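Local structure of putative flavoprotein (Bacteroides eggerthii, 4ICI) at residues K81-Y95 with F109-F123. The protein binds flavin mononucleotide and, as a member of the flavodoxin family, probably serves in electron transfer. Sequence-based numbering, arbitrary orientation.
Sequences KKENIGTYDVVFIGY and FIEGHSLKGKTVVPF
Strands 90-95 and 119-123 pair in parallel, Val90 beside Thr119 through Gly94 beside Phe123, as the two strands of a beta-alpha-beta crossover in a flavodoxin-like sheet. Six backbone hydrogen bonds join them, from Thr119 N to Asp89 O through to Tyr95 N to Phe123 O. Lys118, just before its strand, illustrates how a lysine can tie a turn without a carboxylate: its chain runs out extended past Val91 CG2, then bends at its end (chi4 -61°) to bring NZ 2.7 Å from Tyr88 O, in the carbonyl plane, and 3.1 Å from Ile85 O. A methionine in its place would probably leave both carbonyls without this donor and the 3-10 segment 85-87 less firmly held. Beneath the crossover helix, Ile93 CD1 meets the Phe109 ring at its edge and presses tightly on Val120 CG1 (3.5 Å). His113 takes Lys82 N in its ring plane at NE2 (2.9 Å), while ND1 donates to Phe109 O. Across the sheet, Gly94 CA sits over the Phe123 ring, a CH-pi contact that leaves no room for a side chain. Strand 16-20 flanks Val90 and Phe92, strand 146-152 lies beyond Thr119, and helix 158-168 packs on Phe92 and Val121.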
loop_
_atom_site.group_PDB
_atom_site.type_symbol
_atom_site.label_atom_id
_atom_site.label_comp_id
_atom_site.label_asym_id
_atom_site.label_seq_id
_atom_site.Cartn_x
_atom_site.Cartn_y
_atom_site.Cartn_z
ATOM N N LYS A 81 9.118 -5.702 -10.921
ATOM C CA LYS A 81 9.309 -6.005 -9.496
ATOM C C LYS A 81 10.454 -5.202 -8.907
ATOM O O LYS A 81 11.340 -4.684 -9.609
ATOM C CB LYS A 81 9.591 -7.500 -9.265
ATOM C CG LYS A 81 8.415 -8.400 -9.616
ATOM C CD LYS A 81 8.661 -9.845 -9.239
ATOM C CE LYS A 81 7.449 -10.728 -9.499
ATOM N NZ LYS A 81 7.713 -12.093 -8.960
ATOM N N LYS A 82 10.426 -5.108 -7.583
ATOM C CA LYS A 82 11.539 -4.551 -6.833
ATOM C C LYS A 82 12.624 -5.616 -6.665
ATOM O O LYS A 82 12.502 -6.544 -5.855
ATOM C CB LYS A 82 11.044 -4.034 -5.470
ATOM C CG LYS A 82 12.096 -3.255 -4.682
ATOM C CD LYS A 82 12.422 -1.932 -5.330
ATOM C CE LYS A 82 13.206 -0.998 -4.446
ATOM N NZ LYS A 82 14.610 -0.906 -4.879
ATOM N N GLU A 83 13.695 -5.481 -7.430
ATOM C CA GLU A 83 14.660 -6.586 -7.540
ATOM C C GLU A 83 15.448 -6.888 -6.253
ATOM O O GLU A 83 15.791 -8.042 -5.977
ATOM C CB GLU A 83 15.625 -6.307 -8.691
ATOM C CG GLU A 83 14.918 -6.212 -10.051
ATOM N N ASN A 84 15.728 -5.852 -5.473
ATOM C CA ASN A 84 16.484 -6.005 -4.212
ATOM C C ASN A 84 15.592 -6.116 -2.974
ATOM O O ASN A 84 16.028 -5.793 -1.873
ATOM C CB ASN A 84 17.432 -4.812 -4.012
ATOM C CG ASN A 84 16.689 -3.501 -3.757
ATOM O OD1 ASN A 84 15.481 -3.366 -4.093
ATOM N ND2 ASN A 84 17.385 -2.534 -3.136
ATOM N N ILE A 85 14.346 -6.547 -3.159
ATOM C CA ILE A 85 13.395 -6.652 -2.046
ATOM C C ILE A 85 13.975 -7.424 -0.851
ATOM O O ILE A 85 13.662 -7.107 0.306
ATOM C CB ILE A 85 12.032 -7.277 -2.529
ATOM C CG1 ILE A 85 10.954 -7.229 -1.430
ATOM C CG2 ILE A 85 12.235 -8.707 -3.058
ATOM C CD1 ILE A 85 10.443 -5.868 -1.157
ATOM N N GLY A 86 14.831 -8.414 -1.121
ATOM C CA GLY A 86 15.440 -9.221 -0.067
ATOM C C GLY A 86 16.226 -8.446 0.976
ATOM O O GLY A 86 16.328 -8.888 2.121
ATOM N N THR A 87 16.754 -7.284 0.596
ATOM C CA THR A 87 17.618 -6.479 1.471
ATOM C C THR A 87 16.862 -5.714 2.580
ATOM O O THR A 87 17.475 -5.227 3.545
ATOM C CB THR A 87 18.443 -5.463 0.665
ATOM O OG1 THR A 87 17.619 -4.423 0.119
ATOM C CG2 THR A 87 19.222 -6.164 -0.447
ATOM N N TYR A 88 15.539 -5.598 2.452
ATOM C CA TYR A 88 14.784 -4.734 3.361
ATOM C C TYR A 88 14.311 -5.483 4.590
ATOM O O TYR A 88 13.897 -6.629 4.510
ATOM C CB TYR A 88 13.602 -4.063 2.647
ATOM C CG TYR A 88 14.052 -3.146 1.536
ATOM C CD1 TYR A 88 14.492 -1.859 1.804
ATOM C CD2 TYR A 88 14.060 -3.578 0.208
ATOM C CE1 TYR A 88 14.945 -1.016 0.774
ATOM C CE2 TYR A 88 14.511 -2.754 -0.809
ATOM C CZ TYR A 88 14.955 -1.473 -0.531
ATOM O OH TYR A 88 15.394 -0.649 -1.562
ATOM N N ASP A 89 14.351 -4.785 5.722
ATOM C CA ASP A 89 13.839 -5.293 6.988
ATOM C C ASP A 89 12.379 -4.919 7.216
ATOM O O ASP A 89 11.643 -5.656 7.862
ATOM C CB ASP A 89 14.650 -4.731 8.154
ATOM C CG ASP A 89 16.114 -5.058 8.063
ATOM O OD1 ASP A 89 16.413 -6.263 8.100
ATOM O OD2 ASP A 89 16.953 -4.122 7.912
ATOM N N VAL A 90 11.979 -3.744 6.735
ATOM C CA VAL A 90 10.635 -3.203 6.947
ATOM C C VAL A 90 10.120 -2.775 5.573
ATOM O O VAL A 90 10.843 -2.096 4.810
ATOM C CB VAL A 90 10.688 -1.981 7.859
ATOM C CG1 VAL A 90 9.330 -1.335 8.018
ATOM C CG2 VAL A 90 11.329 -2.341 9.232
ATOM N N VAL A 91 8.886 -3.156 5.264
ATOM C CA VAL A 91 8.241 -2.756 4.018
ATOM C C VAL A 91 6.890 -2.134 4.366
ATOM O O VAL A 91 5.973 -2.791 4.914
ATOM C CB VAL A 91 8.074 -3.937 3.050
ATOM C CG1 VAL A 91 7.315 -3.499 1.768
ATOM C CG2 VAL A 91 9.422 -4.560 2.687
ATOM N N PHE A 92 6.763 -0.817 4.137
ATOM C CA PHE A 92 5.478 -0.144 4.196
ATOM C C PHE A 92 4.801 -0.375 2.852
ATOM O O PHE A 92 5.492 -0.383 1.820
ATOM C CB PHE A 92 5.657 1.360 4.447
ATOM C CG PHE A 92 6.186 1.702 5.807
ATOM C CD1 PHE A 92 7.559 1.783 6.060
ATOM C CD2 PHE A 92 5.300 1.943 6.834
ATOM C CE1 PHE A 92 8.032 2.104 7.315
ATOM C CE2 PHE A 92 5.770 2.247 8.115
ATOM C CZ PHE A 92 7.140 2.343 8.335
ATOM N N ILE A 93 3.487 -0.599 2.877
ATOM C CA ILE A 93 2.712 -0.837 1.671
ATOM C C ILE A 93 1.538 0.131 1.644
ATOM O O ILE A 93 0.623 0.037 2.472
ATOM C CB ILE A 93 2.166 -2.264 1.593
ATOM C CG1 ILE A 93 3.293 -3.283 1.701
ATOM C CG2 ILE A 93 1.386 -2.449 0.304
ATOM C CD1 ILE A 93 2.837 -4.766 1.709
ATOM N N GLY A 94 1.583 1.109 0.728
ATOM C CA GLY A 94 0.592 2.133 0.656
ATOM C C GLY A 94 -0.336 2.043 -0.534
ATOM O O GLY A 94 0.029 1.553 -1.621
ATOM N N TYR A 95 -1.548 2.539 -0.334
ATOM C CA TYR A 95 -2.603 2.441 -1.347
ATOM C C TYR A 95 -3.707 3.451 -1.080
ATOM O O TYR A 95 -3.964 3.823 0.056
ATOM C CB TYR A 95 -3.186 1.008 -1.422
ATOM C CG TYR A 95 -3.550 0.408 -0.072
ATOM C CD1 TYR A 95 -2.604 -0.285 0.674
ATOM C CD2 TYR A 95 -4.797 0.561 0.455
ATOM C CE1 TYR A 95 -2.936 -0.798 1.931
ATOM C CE2 TYR A 95 -5.132 0.052 1.695
ATOM C CZ TYR A 95 -4.205 -0.624 2.429
ATOM O OH TYR A 95 -4.506 -1.132 3.686
ATOM N N PHE A 109 1.390 -7.283 -5.744
ATOM C CA PHE A 109 2.657 -6.944 -5.139
ATOM C C PHE A 109 3.080 -7.946 -4.055
ATOM O O PHE A 109 4.212 -8.491 -4.081
ATOM C CB PHE A 109 2.620 -5.533 -4.530
ATOM C CG PHE A 109 3.836 -5.231 -3.705
ATOM C CD1 PHE A 109 5.064 -5.022 -4.307
ATOM C CD2 PHE A 109 3.749 -5.159 -2.300
ATOM C CE1 PHE A 109 6.195 -4.777 -3.541
ATOM C CE2 PHE A 109 4.888 -4.929 -1.561
ATOM C CZ PHE A 109 6.089 -4.742 -2.180
ATOM N N ILE A 110 2.175 -8.200 -3.113
ATOM C CA ILE A 110 2.489 -9.072 -1.971
ATOM C C ILE A 110 2.822 -10.483 -2.469
ATOM O O ILE A 110 3.758 -11.108 -1.978
ATOM C CB ILE A 110 1.344 -9.087 -0.959
ATOM C CG1 ILE A 110 1.254 -7.738 -0.242
ATOM C CG2 ILE A 110 1.501 -10.242 0.078
ATOM C CD1 ILE A 110 -0.048 -7.535 0.495
ATOM N N GLU A 111 2.052 -10.974 -3.441
ATOM C CA GLU A 111 2.234 -12.339 -3.907
ATOM C C GLU A 111 3.470 -12.530 -4.797
ATOM O O GLU A 111 3.967 -13.663 -4.990
ATOM C CB GLU A 111 0.955 -12.825 -4.590
ATOM C CG GLU A 111 -0.173 -12.971 -3.616
ATOM C CD GLU A 111 -1.505 -13.313 -4.228
ATOM O OE1 GLU A 111 -1.558 -13.612 -5.458
ATOM O OE2 GLU A 111 -2.498 -13.290 -3.458
ATOM N N GLY A 112 4.000 -11.439 -5.314
ATOM C CA GLY A 112 5.143 -11.486 -6.202
ATOM C C GLY A 112 6.484 -11.155 -5.569
ATOM O O GLY A 112 7.516 -11.221 -6.240
ATOM N N HIS A 113 6.472 -10.741 -4.298
ATOM C CA HIS A 113 7.684 -10.380 -3.571
ATOM C C HIS A 113 7.735 -11.203 -2.278
ATOM O O HIS A 113 6.736 -11.279 -1.585
ATOM C CB HIS A 113 7.679 -8.884 -3.257
ATOM C CG HIS A 113 7.799 -8.000 -4.467
ATOM N ND1 HIS A 113 6.745 -7.733 -5.313
ATOM C CD2 HIS A 113 8.853 -7.305 -4.962
ATOM C CE1 HIS A 113 7.145 -6.921 -6.275
ATOM N NE2 HIS A 113 8.424 -6.646 -6.087
ATOM N N SER A 114 8.874 -11.789 -1.939
ATOM C CA SER A 114 8.996 -12.493 -0.672
ATOM C C SER A 114 9.099 -11.479 0.461
ATOM O O SER A 114 10.035 -10.679 0.498
ATOM C CB SER A 114 10.199 -13.420 -0.637
ATOM O OG SER A 114 10.227 -14.078 0.634
ATOM N N LEU A 115 8.106 -11.495 1.334
ATOM C CA LEU A 115 8.057 -10.602 2.475
ATOM C C LEU A 115 8.195 -11.374 3.792
ATOM O O LEU A 115 8.098 -10.788 4.877
ATOM C CB LEU A 115 6.748 -9.804 2.448
ATOM C CG LEU A 115 6.568 -8.925 1.199
ATOM C CD1 LEU A 115 5.189 -8.278 1.255
ATOM C CD2 LEU A 115 7.664 -7.857 1.073
ATOM N N LYS A 116 8.452 -12.674 3.689
ATOM C CA LYS A 116 8.774 -13.509 4.857
ATOM C C LYS A 116 9.925 -12.934 5.668
ATOM O O LYS A 116 10.936 -12.510 5.111
ATOM C CB LYS A 116 9.115 -14.932 4.391
ATOM C CG LYS A 116 9.527 -15.902 5.499
ATOM C CD LYS A 116 9.639 -17.350 4.989
ATOM C CE LYS A 116 10.889 -17.556 4.169
ATOM N NZ LYS A 116 11.199 -19.006 4.001
ATOM N N GLY A 117 9.727 -12.856 6.985
ATOM C CA GLY A 117 10.738 -12.355 7.887
ATOM C C GLY A 117 10.749 -10.859 8.093
ATOM O O GLY A 117 11.355 -10.389 9.036
ATOM N N LYS A 118 10.059 -10.114 7.243
ATOM C CA LYS A 118 10.046 -8.676 7.308
ATOM C C LYS A 118 8.885 -8.150 8.150
ATOM O O LYS A 118 7.877 -8.828 8.374
ATOM C CB LYS A 118 9.941 -8.096 5.896
ATOM C CG LYS A 118 10.982 -8.635 4.927
ATOM C CD LYS A 118 10.941 -7.908 3.613
ATOM C CE LYS A 118 11.734 -8.631 2.556
ATOM N NZ LYS A 118 13.157 -8.735 2.930
ATOM N N THR A 119 9.032 -6.915 8.614
ATOM C CA THR A 119 7.931 -6.192 9.230
ATOM C C THR A 119 7.169 -5.535 8.086
ATOM O O THR A 119 7.777 -4.822 7.284
ATOM C CB THR A 119 8.442 -5.150 10.221
ATOM O OG1 THR A 119 9.215 -5.816 11.225
ATOM C CG2 THR A 119 7.294 -4.420 10.867
ATOM N N VAL A 120 5.844 -5.732 8.020
ATOM C CA VAL A 120 5.013 -5.219 6.913
ATOM C C VAL A 120 3.949 -4.301 7.513
ATOM O O VAL A 120 3.256 -4.701 8.449
ATOM C CB VAL A 120 4.395 -6.369 6.110
ATOM C CG1 VAL A 120 3.630 -5.829 4.914
ATOM C CG2 VAL A 120 5.507 -7.408 5.692
ATOM N N VAL A 121 3.820 -3.084 6.987
ATOM C CA VAL A 121 2.987 -2.047 7.606
ATOM C C VAL A 121 2.182 -1.335 6.507
ATOM O O VAL A 121 2.770 -0.747 5.618
ATOM C CB VAL A 121 3.825 -1.010 8.371
ATOM C CG1 VAL A 121 2.878 -0.125 9.219
ATOM C CG2 VAL A 121 4.949 -1.653 9.213
ATOM N N PRO A 122 0.845 -1.429 6.552
ATOM C CA PRO A 122 0.074 -0.721 5.523
ATOM C C PRO A 122 -0.055 0.766 5.837
ATOM O O PRO A 122 0.019 1.175 6.984
ATOM C CB PRO A 122 -1.300 -1.407 5.588
ATOM C CG PRO A 122 -1.442 -1.796 7.048
ATOM C CD PRO A 122 -0.033 -2.094 7.529
ATOM N N PHE A 123 -0.302 1.550 4.812
ATOM C CA PHE A 123 -0.748 2.923 4.963
ATOM C C PHE A 123 -1.646 3.273 3.811
ATOM O O PHE A 123 -1.648 2.587 2.784
ATOM C CB PHE A 123 0.441 3.899 5.115
ATOM C CG PHE A 123 1.292 4.083 3.875
ATOM C CD1 PHE A 123 2.312 3.203 3.584
ATOM C CD2 PHE A 123 1.114 5.182 3.055
ATOM C CE1 PHE A 123 3.133 3.381 2.470
ATOM C CE2 PHE A 123 1.938 5.388 1.970
ATOM C CZ PHE A 123 2.948 4.484 1.686
HETATM O O HOH W 1 11.958 -6.194 10.642
#